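ATPase BagA (Mycobacterium tuberculosis H37Rv, PDB 6BS3) forms, with its partner BagB, a heterodimeric ATPase complex in which both subunits take part in ATP hydrolysis, an activity required for resistance to nitric oxide and to elevated glycerol. Local coordinates at residues G59-G62 with I63-L66; Y102-M105 with F106-G110; T138-I141 with K142-V146; A279-A282 with G283-E287; I289-A292 with T293-A297. One frame throughout, in Å; residues are numbered along the deposited sequence.

All five contacts are local, between residues a turn or so apart. Contact 1 starts the short helix 62-66 beside the nucleotide site and leans on two waters. Contact 3, in helix 130-146 against the central sheet, joins buried apolar side chains to a salt bridge. Contact 2 lies where the chain leaves helix 95-107, far from the nucleotide, with an aromatic cluster reaching toward the partner protein. Contacts 4 and 5 share helix 278-302, about 15 Å apart, centre to centre. Both touch the other chain, contact 4 at more residues and through firmer bonds; it packs phenylalanine on leucine, while contact 5, more at the surface, pairs histidine with isoleucine and adds threonine hydroxyl bonds.

Contact 1: G59-G62 with I63-L66; sequences GRQG and IAQL
Gln-61 is the N-cap of helix 62-66, and its carbonyl begins the first helical turn by taking the amide of Gln-65, Gln-65 N lying 3.1 Å from Gln-61 O. That bond is nearly straight, 161° at the hydrogen, and in the carbonyl plane. Gly-62 O receives Leu-66 N at 3.0 Å, with the donor above the carbonyl plane. The close-packed side is formed by Ile-63 and Ala-64, both buried: Ile-63 rests on Ala-90 of strand 86-92 and on Leu-72, while Ala-64 meets Val-69, and the methyl CB of Ala-64 lies 3.7 Å from Gln-61 OE1. Glu-56 accepts the amides of Gly-62 and Ile-63 through its two carboxylate oxygens. Leu-66 leans on Thr-36, an ATP-binding residue of the P-loop helix 34-46, which places this turn beside the nucleotide.

Toward solvent the contact is looser. Gln-65 is exposed, though it packs on a basic side chain of another protein's chain, and its OE1 is bridged to Gly-62 O by a water. On the Leu-72 side the Gln-61 chain bends at chi2 (-71°); besides accepting from Leu-72 N, OE1 accepts a hydrogen bond from a second water, which accepts in turn from Ala-64 N at 2.8 Å.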
# COMPACT_ATOMS: atom_id res chain seq x y z
N GLY A 59 1.88 12.31 -8.79
CA GLY A 59 0.65 12.96 -9.24
C GLY A 59 -0.56 12.63 -8.38
O GLY A 59 -1.69 12.91 -8.78
N ARG A 60 -0.33 12.05 -7.21
CA ARG A 60 -1.37 11.60 -6.28
C ARG A 60 -1.96 12.71 -5.38
O ARG A 60 -2.93 12.45 -4.67
CB ARG A 60 -0.81 10.45 -5.43
CG ARG A 60 -0.60 9.18 -6.26
CD ARG A 60 0.22 8.14 -5.53
NE ARG A 60 -0.54 7.55 -4.42
CZ ARG A 60 0.01 6.99 -3.35
NH1 ARG A 60 1.34 6.92 -3.23
NH2 ARG A 60 -0.75 6.49 -2.39
N GLN A 61 -1.36 13.94 -5.40
CA GLN A 61 -1.81 15.07 -4.57
C GLN A 61 -1.85 14.71 -3.05
O GLN A 61 -2.71 15.19 -2.31
CB GLN A 61 -3.17 15.64 -5.09
CG GLN A 61 -3.08 16.41 -6.43
CD GLN A 61 -2.38 17.75 -6.35
OE1 GLN A 61 -2.16 18.34 -5.28
NE2 GLN A 61 -2.03 18.29 -7.49
N GLY A 62 -0.91 13.87 -2.62
CA GLY A 62 -0.76 13.45 -1.23
C GLY A 62 -0.48 14.58 -0.25
O GLY A 62 -0.87 14.49 0.91
N ILE A 63 0.23 15.64 -0.71
CA ILE A 63 0.52 16.81 0.14
C ILE A 63 -0.78 17.56 0.46
O ILE A 63 -1.04 17.85 1.64
CB ILE A 63 1.62 17.76 -0.44
CG1 ILE A 63 2.98 17.03 -0.58
CG2 ILE A 63 1.75 19.01 0.44
CD1 ILE A 63 4.02 17.73 -1.52
N ALA A 64 -1.60 17.88 -0.59
CA ALA A 64 -2.89 18.56 -0.46
C ALA A 64 -3.83 17.77 0.46
O ALA A 64 -4.46 18.37 1.34
CB ALA A 64 -3.53 18.75 -1.83
N GLN A 65 -3.87 16.44 0.30
CA GLN A 65 -4.66 15.50 1.10
C GLN A 65 -4.21 15.53 2.58
O GLN A 65 -5.06 15.56 3.47
CB GLN A 65 -4.53 14.09 0.52
CG GLN A 65 -5.57 13.11 1.04
CD GLN A 65 -5.28 11.67 0.67
OE1 GLN A 65 -4.15 11.18 0.80
NE2 GLN A 65 -6.30 10.97 0.21
N LEU A 66 -2.89 15.55 2.82
CA LEU A 66 -2.31 15.61 4.15
C LEU A 66 -2.65 16.93 4.86
O LEU A 66 -2.99 16.92 6.04
CB LEU A 66 -0.79 15.45 4.01
CG LEU A 66 0.05 15.24 5.25
CD1 LEU A 66 -0.42 14.04 6.04
CD2 LEU A 66 1.49 15.03 4.86
O HOH W 1 -0.48 17.98 -3.16
O HOH W 2 -1.42 12.06 2.02

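Contact 2: Y102-M105 with F106-G110; sequences YLDM and FYNLG
Tyr-102, Phe-106 and Tyr-107 bring three rings together, none squarely stacked on another. The edge of the Tyr-107 ring carries Tyr-102: CE2 of Tyr-102 lies 3.7 Å from CE2 of Tyr-107, near the Tyr-107 plane, while the same approach is oblique to the Tyr-102 ring, the planes being at 53°. These two side chains run side by side and point the same way, and one water joins their hydroxyls, 2.9 Å from Tyr-102 OH and 2.7 Å from Tyr-107 OH. Phe-106 crosses Tyr-102 at about a right angle, yet the ring planes differ by only 32°; CD1 of Phe-106 comes to 4.1 Å from CE1 of Tyr-102. At the Phe-106 edge lies the backbone carbon of Met-105. Val-188 of helix 188-200 touches both tyrosines, and Tyr-102, Leu-103, Tyr-107 and Leu-109 also pack on the chain of another protein.

The chain leaves helix 95-107 here: Asn-108 has positive phi (54°), and Leu-109 is the N-cap of helix 110-117. Leu-103 O serves the turn twice, accepting Tyr-107 N and Leu-109 N from opposite faces of its carbonyl plane; the bond from Leu-109 N to Leu-103 O is 2.9 Å and almost straight. Beside it CD2 of Leu-103 meets CD1 of Leu-109 at 3.9 Å, and Asn-108 N gives a weak bond to Asp-104 O.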
# COMPACT_ATOMS: atom_id res chain seq x y z
N TYR A 102 10.25 20.79 -20.41
CA TYR A 102 11.39 20.07 -20.96
C TYR A 102 11.46 20.26 -22.48
O TYR A 102 12.50 20.65 -22.98
CB TYR A 102 11.28 18.60 -20.55
CG TYR A 102 12.26 17.62 -21.14
CD1 TYR A 102 13.41 17.25 -20.44
CD2 TYR A 102 11.96 16.92 -22.30
CE1 TYR A 102 14.27 16.27 -20.92
CE2 TYR A 102 12.82 15.94 -22.80
CZ TYR A 102 13.98 15.62 -22.11
OH TYR A 102 14.82 14.65 -22.60
N LEU A 103 10.34 20.01 -23.20
CA LEU A 103 10.26 20.18 -24.65
C LEU A 103 10.62 21.60 -25.06
O LEU A 103 11.38 21.79 -26.01
CB LEU A 103 8.85 19.85 -25.16
CG LEU A 103 8.52 18.38 -25.40
CD1 LEU A 103 7.04 18.20 -25.60
CD2 LEU A 103 9.24 17.84 -26.61
N ASP A 104 10.10 22.60 -24.32
CA ASP A 104 10.36 24.01 -24.59
C ASP A 104 11.78 24.46 -24.23
O ASP A 104 12.40 25.14 -25.04
CB ASP A 104 9.29 24.89 -23.91
CG ASP A 104 9.38 26.37 -24.24
OD1 ASP A 104 9.38 26.72 -25.45
OD2 ASP A 104 9.45 27.18 -23.28
N MET A 105 12.30 24.09 -23.05
CA MET A 105 13.64 24.50 -22.61
C MET A 105 14.79 23.78 -23.33
O MET A 105 15.79 24.42 -23.64
CB MET A 105 13.77 24.38 -21.07
CG MET A 105 14.92 25.19 -20.47
SD MET A 105 14.64 26.99 -20.44
CE MET A 105 16.21 27.58 -19.73
N PHE A 106 14.64 22.47 -23.61
CA PHE A 106 15.71 21.66 -24.20
C PHE A 106 15.63 21.44 -25.71
O PHE A 106 16.66 21.13 -26.32
CB PHE A 106 15.78 20.30 -23.48
CG PHE A 106 16.43 20.29 -22.11
CD1 PHE A 106 17.04 19.14 -21.63
CD2 PHE A 106 16.42 21.42 -21.31
CE1 PHE A 106 17.63 19.12 -20.36
CE2 PHE A 106 17.03 21.41 -20.05
CZ PHE A 106 17.63 20.26 -19.59
N TYR A 107 14.44 21.54 -26.31
CA TYR A 107 14.24 21.28 -27.74
C TYR A 107 13.49 22.40 -28.47
O TYR A 107 13.31 22.31 -29.69
CB TYR A 107 13.49 19.95 -27.93
CG TYR A 107 14.24 18.72 -27.47
CD1 TYR A 107 15.11 18.05 -28.32
CD2 TYR A 107 14.05 18.21 -26.19
CE1 TYR A 107 15.78 16.90 -27.90
CE2 TYR A 107 14.73 17.07 -25.76
CZ TYR A 107 15.58 16.41 -26.62
OH TYR A 107 16.25 15.28 -26.21
N ASN A 108 13.05 23.44 -27.72
CA ASN A 108 12.26 24.58 -28.23
C ASN A 108 10.98 24.10 -28.99
O ASN A 108 10.60 24.67 -30.02
CB ASN A 108 13.14 25.56 -29.06
CG ASN A 108 12.55 26.95 -29.21
OD1 ASN A 108 12.02 27.55 -28.26
ND2 ASN A 108 12.62 27.49 -30.42
N LEU A 109 10.32 23.04 -28.44
CA LEU A 109 9.11 22.41 -28.97
C LEU A 109 7.89 22.74 -28.10
O LEU A 109 7.00 21.90 -27.91
CB LEU A 109 9.30 20.88 -29.11
CG LEU A 109 10.13 20.37 -30.29
CD1 LEU A 109 10.63 18.95 -30.03
CD2 LEU A 109 9.34 20.39 -31.58
N GLY A 110 7.86 23.97 -27.58
CA GLY A 110 6.78 24.49 -26.77
C GLY A 110 5.46 24.54 -27.52
O GLY A 110 4.40 24.32 -26.92
O HOH W 3 15.20 13.11 -24.99

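Contact 3: T138-I141 with K142-V146; sequences TGKI and KETVV
Thr-138 opens the contact with its carbonyl, which takes the amide of Lys-142 at 3.0 Å from Thr-138 O to Lys-142 N; its hydroxyl turns back to Asp-134 O, one turn earlier in helix 130-146. Gly-139 follows with the same i to i+4 pattern, Gly-139 O accepting Glu-143 N.

At Lys-140 the side chain joins in. It bends at chi2 (63°) and runs alongside Glu-143, pointing the same way, until NZ stands 2.9 Å from Glu-143 OE1 in a salt bridge made from above the carboxylate plane. CE of Lys-140 passes 4.1 Å from CG2 of Thr-144, the two side chains crossing at about a right angle.

Ile-141 O accepts from two donors, Val-145 N at 3.2 Å in its plane and Thr-144 OG1 at 2.8 Å, besides a weak bond from Thr-144 N. The hydroxyl reaches it because OG1 sits between the backbone N and the carbonyl carbon (chi1 72°). The side chain of Ile-141 packs on Val-161 and Leu-23, strand residues of the P-loop NTPase sheet, while Thr-144 and Val-145 lean on Ile-159.

Glu-143 OE1 is shared by two cations, Lys-140 and Arg-147, which would be expected to favour the charged carboxylate, and the hydroxyl of buried Thr-144 donates its hydrogen bond within its own helix.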
# COMPACT_ATOMS: atom_id res chain seq x y z
N THR A 138 13.39 13.24 -11.51
CA THR A 138 14.69 13.36 -10.82
C THR A 138 15.42 14.64 -11.30
O THR A 138 16.19 15.23 -10.55
CB THR A 138 15.58 12.10 -11.02
OG1 THR A 138 15.86 11.94 -12.42
CG2 THR A 138 14.97 10.83 -10.44
N GLY A 139 15.17 15.01 -12.56
CA GLY A 139 15.75 16.22 -13.15
C GLY A 139 15.20 17.47 -12.50
O GLY A 139 15.95 18.41 -12.24
N LYS A 140 13.89 17.49 -12.21
CA LYS A 140 13.23 18.62 -11.54
C LYS A 140 13.67 18.69 -10.08
O LYS A 140 13.87 19.79 -9.56
CB LYS A 140 11.69 18.54 -11.67
CG LYS A 140 10.92 19.67 -10.97
CD LYS A 140 11.24 21.04 -11.55
CE LYS A 140 10.68 22.15 -10.70
NZ LYS A 140 11.15 23.48 -11.17
N ILE A 141 13.81 17.53 -9.42
CA ILE A 141 14.28 17.41 -8.03
C ILE A 141 15.69 18.04 -7.95
O ILE A 141 15.91 18.90 -7.11
CB ILE A 141 14.26 15.93 -7.57
CG1 ILE A 141 12.79 15.43 -7.32
CG2 ILE A 141 15.15 15.73 -6.31
CD1 ILE A 141 12.68 13.79 -7.11
N LYS A 142 16.59 17.67 -8.89
CA LYS A 142 17.94 18.21 -8.95
C LYS A 142 17.95 19.75 -9.13
O LYS A 142 18.78 20.43 -8.52
CB LYS A 142 18.73 17.51 -10.06
CG LYS A 142 20.22 17.87 -10.12
CD LYS A 142 20.51 18.68 -11.34
CE LYS A 142 21.97 19.02 -11.47
NZ LYS A 142 22.19 19.93 -12.63
N GLU A 143 17.03 20.28 -9.95
CA GLU A 143 16.90 21.72 -10.21
C GLU A 143 16.53 22.48 -8.91
O GLU A 143 17.05 23.57 -8.70
CB GLU A 143 15.86 21.98 -11.34
CG GLU A 143 15.75 23.44 -11.81
CD GLU A 143 14.92 24.37 -10.94
OE1 GLU A 143 13.90 23.91 -10.37
OE2 GLU A 143 15.29 25.56 -10.82
N THR A 144 15.68 21.90 -8.04
CA THR A 144 15.28 22.54 -6.78
C THR A 144 16.42 22.56 -5.76
O THR A 144 16.53 23.51 -5.00
CB THR A 144 14.00 21.91 -6.20
OG1 THR A 144 14.28 20.61 -5.70
CG2 THR A 144 12.83 21.89 -7.21
N VAL A 145 17.27 21.51 -5.77
CA VAL A 145 18.43 21.30 -4.90
C VAL A 145 19.57 22.30 -5.21
O VAL A 145 20.14 22.85 -4.28
CB VAL A 145 18.96 19.83 -5.00
CG1 VAL A 145 20.26 19.64 -4.21
CG2 VAL A 145 17.90 18.81 -4.58
N VAL A 146 19.93 22.47 -6.50
CA VAL A 146 21.06 23.29 -6.94
C VAL A 146 20.69 24.76 -7.19
O VAL A 146 21.60 25.56 -7.45
CB VAL A 146 21.82 22.68 -8.16
CG1 VAL A 146 22.18 21.21 -7.92
CG2 VAL A 146 21.04 22.84 -9.47

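Contact 4: A279-A282 with G283-E287; sequences ADFA and GLLTE
Phe-281 and Leu-285, one helical turn apart, carry the contact, their side chains crossing at a slant. The phenyl ring swings toward the leucine because CG stands anti to the backbone N (chi1 -177°), and one ring face receives Leu-285 CG, 4.2 Å above the plane and offset toward the rim. The leucine branch CD1 makes the closest approach between the two side chains, 3.6 Å from CE2 of Phe-281. Leu-284 approaches the same ring obliquely and more loosely, its CD2 lying 4.5 Å from CD1 of Phe-281.

Both segments belong to the long helix 278-302, and this apolar flank faces helix 262-271: Phe-281 packs on Ala-262, Val-265 and Leu-269, with Leu-284 also on Leu-269, and Arg-266 makes a cation-pi contact with the ring. Along the backbone, Leu-285 N bonds Phe-281 O at 3.1 Å and Leu-284 N bonds Asp-280 O at 3.0 Å, whereas the bond from Gly-283 N to Ala-279 O is weak.

Polar bonds lie elsewhere on the helix. Asp-280 OD1 and both oxygens of Glu-287 bond the chain of another protein. Thr-286 OG1 donates a hydrogen bond to Gly-283 O at 3.1 Å, entering from the same face of that carbonyl as Glu-287 N.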
# COMPACT_ATOMS: atom_id res chain seq x y z
N ALA A 279 -14.80 -14.50 35.82
CA ALA A 279 -14.90 -14.32 34.36
C ALA A 279 -14.21 -13.04 33.88
O ALA A 279 -13.73 -12.99 32.74
CB ALA A 279 -16.36 -14.32 33.93
N ASP A 280 -14.16 -12.00 34.74
CA ASP A 280 -13.52 -10.72 34.45
C ASP A 280 -12.03 -10.76 34.75
O ASP A 280 -11.25 -10.15 34.02
CB ASP A 280 -14.21 -9.57 35.21
CG ASP A 280 -15.59 -9.22 34.67
OD1 ASP A 280 -15.71 -8.99 33.45
OD2 ASP A 280 -16.54 -9.17 35.48
N PHE A 281 -11.63 -11.49 35.82
CA PHE A 281 -10.22 -11.64 36.20
C PHE A 281 -9.49 -12.49 35.16
O PHE A 281 -8.40 -12.10 34.73
CB PHE A 281 -10.07 -12.21 37.62
CG PHE A 281 -8.63 -12.33 38.08
CD1 PHE A 281 -7.93 -11.20 38.51
CD2 PHE A 281 -7.97 -13.55 38.06
CE1 PHE A 281 -6.59 -11.30 38.91
CE2 PHE A 281 -6.64 -13.65 38.47
CZ PHE A 281 -5.96 -12.53 38.88
N ALA A 282 -10.10 -13.62 34.73
CA ALA A 282 -9.55 -14.50 33.69
C ALA A 282 -9.41 -13.74 32.36
O ALA A 282 -8.39 -13.87 31.69
CB ALA A 282 -10.44 -15.72 33.50
N GLY A 283 -10.43 -12.93 32.04
CA GLY A 283 -10.49 -12.11 30.83
C GLY A 283 -9.42 -11.05 30.78
O GLY A 283 -8.84 -10.80 29.72
N LEU A 284 -9.13 -10.42 31.95
CA LEU A 284 -8.10 -9.41 32.14
C LEU A 284 -6.70 -10.03 31.92
O LEU A 284 -5.83 -9.38 31.33
CB LEU A 284 -8.22 -8.80 33.55
CG LEU A 284 -7.09 -7.91 34.08
CD1 LEU A 284 -7.20 -6.49 33.57
CD2 LEU A 284 -7.07 -7.92 35.60
N LEU A 285 -6.51 -11.30 32.36
CA LEU A 285 -5.26 -12.03 32.18
C LEU A 285 -4.96 -12.34 30.70
O LEU A 285 -3.84 -12.08 30.26
CB LEU A 285 -5.22 -13.32 33.03
CG LEU A 285 -5.14 -13.18 34.56
CD1 LEU A 285 -5.30 -14.52 35.22
CD2 LEU A 285 -3.82 -12.57 35.02
N THR A 286 -5.96 -12.87 29.94
CA THR A 286 -5.81 -13.19 28.51
C THR A 286 -5.60 -11.93 27.66
O THR A 286 -5.00 -12.02 26.59
CB THR A 286 -6.94 -14.09 27.96
OG1 THR A 286 -8.18 -13.40 28.07
CG2 THR A 286 -7.02 -15.45 28.66
N GLU A 287 -6.06 -10.75 28.15
CA GLU A 287 -5.89 -9.45 27.50
C GLU A 287 -4.42 -9.06 27.51
O GLU A 287 -3.94 -8.48 26.54
CB GLU A 287 -6.71 -8.36 28.21
CG GLU A 287 -8.16 -8.28 27.75
CD GLU A 287 -9.02 -7.22 28.40
OE1 GLU A 287 -8.48 -6.38 29.16
OE2 GLU A 287 -10.25 -7.22 28.15

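Contact 5: I289-A292 with T293-A297; sequences IQHA and TRITA
Ile-289 O is gripped twice by Thr-293, whose hydroxyl OG1 lies 2.7 Å away and whose amide N lies 2.8 Å from the same oxygen. The amide comes in only slightly tilted from the carbonyl plane, while the hydroxyl stands well above it, 46° out. Thr-293 can do this because its OG1 lies beside its own backbone N and anti to the carbonyl carbon (chi1 -54°), which aims it back along the helix. Three residues on, Thr-296 repeats the double bond-making on Ala-292 O: OG1 of Thr-296 is 2.7 Å from that oxygen and N of Thr-296 is 3.0 Å from it, the two donors coming from opposite faces of the carbonyl plane. Each threonine thus satisfies its hydroxyl within the helix.

These turns belong to helix 278-302, and the i to i+4 backbone pattern continues with Arg-294 N on Gln-290 O and Ile-295 N on His-291 O, the latter 2.9 Å long and in the carbonyl plane. Ala-292, Ile-295 and Thr-296 rest on Leu-252 of helix 249-255. Gln-290 and His-291 each pack on an apolar side chain of another protein's chain, and Gln-290 OE1 accepts a weak hydrogen bond from a basic side chain there.

Beside the polar bonds, His-291 and Ile-295 meet at a slant in a CH-pi contact: CG1 of Ile-295 sits over one face of the imidazole, 3.8 Å from its centroid and 29° off the normal. Of the ring atoms NE2 is nearest, 3.4 Å from CG1 of Ile-295, and that nitrogen is hydrogen-bonded to Ala-245 O, an anchor that helps fix how the ring is turned.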
# COMPACT_ATOMS: atom_id res chain seq x y z
N ILE A 289 -1.89 -11.38 27.96
CA ILE A 289 -1.21 -12.46 27.25
C ILE A 289 -1.18 -12.08 25.76
O ILE A 289 -0.12 -12.11 25.13
CB ILE A 289 -1.89 -13.83 27.52
CG1 ILE A 289 -1.55 -14.34 28.94
CG2 ILE A 289 -1.53 -14.88 26.46
CD1 ILE A 289 -2.56 -15.40 29.54
N GLN A 290 -2.35 -11.66 25.23
CA GLN A 290 -2.54 -11.25 23.84
C GLN A 290 -1.73 -10.01 23.49
O GLN A 290 -1.18 -9.95 22.39
CB GLN A 290 -4.03 -11.09 23.51
CG GLN A 290 -4.71 -12.45 23.33
CD GLN A 290 -6.22 -12.41 23.24
OE1 GLN A 290 -6.81 -11.40 22.84
NE2 GLN A 290 -6.87 -13.52 23.58
N HIS A 291 -1.59 -9.07 24.43
CA HIS A 291 -0.77 -7.87 24.24
C HIS A 291 0.71 -8.28 24.14
O HIS A 291 1.39 -7.89 23.19
CB HIS A 291 -0.98 -6.89 25.41
CG HIS A 291 0.00 -5.76 25.43
ND1 HIS A 291 -0.23 -4.59 24.74
CD2 HIS A 291 1.21 -5.69 26.02
CE1 HIS A 291 0.83 -3.84 24.94
NE2 HIS A 291 1.73 -4.46 25.71
N ALA A 292 1.18 -9.09 25.11
CA ALA A 292 2.54 -9.62 25.18
C ALA A 292 2.90 -10.47 23.96
O ALA A 292 4.03 -10.38 23.50
CB ALA A 292 2.72 -10.44 26.45
N THR A 293 1.92 -11.24 23.41
CA THR A 293 2.10 -12.04 22.17
C THR A 293 2.31 -11.08 20.97
O THR A 293 3.11 -11.37 20.08
CB THR A 293 0.90 -12.99 21.96
OG1 THR A 293 0.69 -13.80 23.12
CG2 THR A 293 1.07 -13.90 20.74
N ARG A 294 1.61 -9.94 20.96
CA ARG A 294 1.73 -8.95 19.91
C ARG A 294 3.10 -8.24 19.98
O ARG A 294 3.74 -8.09 18.94
CB ARG A 294 0.56 -7.95 19.94
CG ARG A 294 0.54 -7.01 18.75
CD ARG A 294 -0.38 -5.82 18.96
NE ARG A 294 -0.16 -4.82 17.92
CZ ARG A 294 -0.90 -3.73 17.75
NH1 ARG A 294 -1.94 -3.50 18.55
NH2 ARG A 294 -0.62 -2.87 16.78
N ILE A 295 3.55 -7.84 21.19
CA ILE A 295 4.85 -7.17 21.42
C ILE A 295 6.03 -8.08 21.02
O ILE A 295 6.93 -7.63 20.31
CB ILE A 295 5.00 -6.64 22.89
CG1 ILE A 295 3.81 -5.73 23.32
CG2 ILE A 295 6.34 -5.93 23.12
CD1 ILE A 295 3.56 -4.38 22.49
N THR A 296 6.01 -9.35 21.47
CA THR A 296 7.03 -10.37 21.22
C THR A 296 7.24 -10.56 19.73
O THR A 296 8.38 -10.47 19.27
CB THR A 296 6.68 -11.65 21.99
OG1 THR A 296 6.55 -11.33 23.37
CG2 THR A 296 7.71 -12.76 21.80
N ALA A 297 6.14 -10.79 18.97
CA ALA A 297 6.13 -10.94 17.52
C ALA A 297 6.70 -9.67 16.83
O ALA A 297 7.51 -9.79 15.91
CB ALA A 297 4.71 -11.19 17.04